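Local coordinates for acyl-CoA N-acyltransferases (NAT) superfamily protein (Arabidopsis thaliana, PDB 6TH0) that probably transfers the acetyl group of acetyl-CoA to the N-terminal methionine of transmembrane proteins and to protein lysines, through its GNAT domain, at residues L63-V67 and G101-Y106. Residues are numbered along the deposited sequence; the frame is centred on the assembly and turned at random.
With ACO (acetyl coenzyme *a), chain C.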
# COMPACT_ATOMS: atom_id res chain seq x y z
N LEU A 63 -9.81 11.56 -6.65
CA LEU A 63 -8.84 11.22 -5.62
C LEU A 63 -7.54 11.99 -5.82
O LEU A 63 -7.12 12.26 -6.95
CB LEU A 63 -8.57 9.71 -5.61
CG LEU A 63 -7.93 9.03 -6.82
CD1 LEU A 63 -6.42 9.11 -6.75
CD2 LEU A 63 -8.37 7.57 -6.91
N ILE A 64 -6.90 12.35 -4.72
CA ILE A 64 -5.58 12.97 -4.74
C ILE A 64 -4.55 12.14 -3.98
O ILE A 64 -3.39 12.54 -3.84
CB ILE A 64 -5.65 14.42 -4.21
CG1 ILE A 64 -6.40 14.50 -2.88
CG2 ILE A 64 -6.36 15.30 -5.23
CD1 ILE A 64 -5.62 14.00 -1.69
N GLY A 65 -4.95 10.96 -3.52
CA GLY A 65 -4.03 10.04 -2.88
C GLY A 65 -4.66 8.67 -2.92
O GLY A 65 -5.87 8.53 -3.10
N PHE A 66 -3.82 7.64 -2.79
CA PHE A 66 -4.34 6.28 -2.88
C PHE A 66 -3.40 5.35 -2.13
O PHE A 66 -2.22 5.64 -1.96
CB PHE A 66 -4.45 5.84 -4.35
CG PHE A 66 -3.15 5.86 -5.05
CD1 PHE A 66 -2.29 4.77 -4.98
CD2 PHE A 66 -2.72 7.00 -5.72
CE1 PHE A 66 -1.05 4.80 -5.60
CE2 PHE A 66 -1.49 7.04 -6.33
CZ PHE A 66 -0.66 5.94 -6.30
N VAL A 67 -3.94 4.22 -1.67
CA VAL A 67 -3.13 3.09 -1.23
C VAL A 67 -3.86 1.82 -1.65
O VAL A 67 -5.09 1.78 -1.59
CB VAL A 67 -2.89 3.10 0.29
CG1 VAL A 67 -4.21 2.96 1.04
CG2 VAL A 67 -1.91 2.00 0.68
N GLY A 101 0.56 6.56 -3.09
CA GLY A 101 0.96 7.81 -3.73
C GLY A 101 0.07 8.95 -3.31
O GLY A 101 -1.11 8.76 -3.01
N VAL A 102 0.64 10.16 -3.32
CA VAL A 102 -0.09 11.40 -3.07
C VAL A 102 0.31 12.38 -4.17
O VAL A 102 1.48 12.43 -4.56
CB VAL A 102 0.23 11.96 -1.66
CG1 VAL A 102 -0.47 13.28 -1.43
CG2 VAL A 102 -0.15 10.94 -0.54
N VAL A 103 -0.66 13.11 -4.73
CA VAL A 103 -0.29 14.04 -5.80
C VAL A 103 0.65 15.11 -5.24
O VAL A 103 0.52 15.56 -4.10
CB VAL A 103 -1.48 14.69 -6.52
CG1 VAL A 103 -2.49 13.64 -7.07
CG2 VAL A 103 -2.16 15.72 -5.66
N GLU A 104 1.58 15.54 -6.08
CA GLU A 104 2.70 16.36 -5.65
C GLU A 104 2.24 17.56 -4.81
O GLU A 104 2.80 17.84 -3.74
CB GLU A 104 3.50 16.77 -6.89
CG GLU A 104 4.98 16.97 -6.68
CD GLU A 104 5.78 16.86 -7.98
OE1 GLU A 104 5.22 16.48 -9.03
OE2 GLU A 104 7.00 17.12 -7.94
N THR A 105 1.21 18.28 -5.26
CA THR A 105 0.81 19.48 -4.54
C THR A 105 0.11 19.19 -3.21
O THR A 105 -0.18 20.14 -2.47
CB THR A 105 -0.09 20.34 -5.43
OG1 THR A 105 -1.19 19.56 -5.91
CG2 THR A 105 0.71 20.88 -6.61
N TYR A 106 -0.18 17.94 -2.88
CA TYR A 106 -0.79 17.59 -1.60
C TYR A 106 0.19 16.94 -0.63
O TYR A 106 -0.22 16.48 0.43
CB TYR A 106 -2.00 16.67 -1.81
CG TYR A 106 -3.27 17.40 -2.22
CD1 TYR A 106 -3.51 17.71 -3.54
CD2 TYR A 106 -4.21 17.76 -1.27
CE1 TYR A 106 -4.66 18.38 -3.92
CE2 TYR A 106 -5.37 18.43 -1.63
CZ TYR A 106 -5.59 18.73 -2.96
OH TYR A 106 -6.73 19.40 -3.34
N1A ACO C . 3.87 20.11 8.17
C2A ACO C . 5.11 19.88 7.62
N3A ACO C . 5.70 18.75 7.20
C4A ACO C . 4.87 17.65 7.39
C5A ACO C . 3.56 17.72 7.95
C6A ACO C . 3.10 18.99 8.33
N6A ACO C . 1.84 19.12 8.88
N7A ACO C . 2.96 16.45 8.01
C8A ACO C . 3.90 15.63 7.49
N9A ACO C . 5.06 16.30 7.11
C1B ACO C . 6.28 15.72 6.53
C2B ACO C . 6.68 14.30 7.13
O2B ACO C . 7.34 14.47 8.31
C3B ACO C . 7.67 13.95 5.93
O3B ACO C . 8.74 14.75 6.13
P3B ACO C . 10.31 13.99 5.55
O7A ACO C . 10.03 14.16 4.08
O8A ACO C . 11.38 14.89 6.15
O9A ACO C . 10.15 12.59 6.09
C4B ACO C . 6.84 14.39 4.68
O4B ACO C . 6.06 15.56 5.10
C5B ACO C . 5.96 13.24 4.14
O5B ACO C . 5.15 12.71 5.14
P1A ACO C . 3.62 12.56 4.54
O1A ACO C . 3.09 13.90 4.20
O2A ACO C . 2.87 11.64 5.47
O3A ACO C . 3.63 11.71 3.08
P2A ACO C . 3.12 12.51 1.80
O4A ACO C . 1.65 12.65 1.77
O5A ACO C . 4.00 13.67 1.41
O6A ACO C . 3.38 11.38 0.51
CBP ACO C . 4.75 9.72 -0.56
CCP ACO C . 4.51 10.61 0.73
CDP ACO C . 3.62 8.72 -0.64
CEP ACO C . 6.10 9.00 -0.47
CAP ACO C . 4.71 10.72 -1.75
OAP ACO C . 5.89 11.52 -1.79
C9P ACO C . 4.59 10.06 -3.13
O9P ACO C . 3.50 9.92 -3.64
N8P ACO C . 5.75 9.70 -3.79
C7P ACO C . 5.71 9.06 -5.15
C6P ACO C . 5.09 7.69 -5.07
C5P ACO C . 5.99 6.86 -4.22
O5P ACO C . 7.21 6.94 -4.21
N4P ACO C . 5.37 5.95 -3.40
C3P ACO C . 6.26 5.15 -2.56
C2P ACO C . 5.64 3.83 -2.29
S1P ACO C . 6.83 2.85 -1.25
C ACO C . 7.74 2.11 -2.60
O ACO C . 8.86 2.45 -2.90
CH3 ACO C . 7.05 1.11 -3.38
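In the acetyl-CoA site of this GNAT fold, Phe66 on strand 63-73 and Gly101 at the end of strand 93-102 form an antiparallel hydrogen-bonded pair: Phe66 N reaches Gly101 O at 2.9 Å and Gly101 N returns to Phe66 O at 3.1 Å. Past the non-hydrogen-bonded pair Gly65-Val102, Val103 N gives Ile64 O a nearly straight bond (2.9 Å, 170° at the hydrogen). On its other side strand 63-73 has a classic beta bulge, Ile64 and Gly65 both facing Ala50. With CG between its backbone N and carbonyl carbon (chi1 60°), Phe66 lays a ring face over Gly101, whose lack of a side chain permits this: Gly101 N stands 3.4 Å above the ring plane toward the rim, and CA makes a CH-pi contact. Replacing Phe66 by an alanine is likely to strip this cover from the Gly101 backbone and deprive His23 of its ring partner. Farther along, Ile64 CG1 makes a CH-pi contact over the centre of the Tyr106 ring, 4.1 Å from its centroid; the tyrosine hydroxyl is hydrogen-bonded to Asp52 OD2. Val102 N points the other way, to O9P of the pantetheine arm at 2.9 Å. Pairing with strand 63-73 thus uses the N-H groups of Gly101 and Val103, leaving the intervening one for the cofactor.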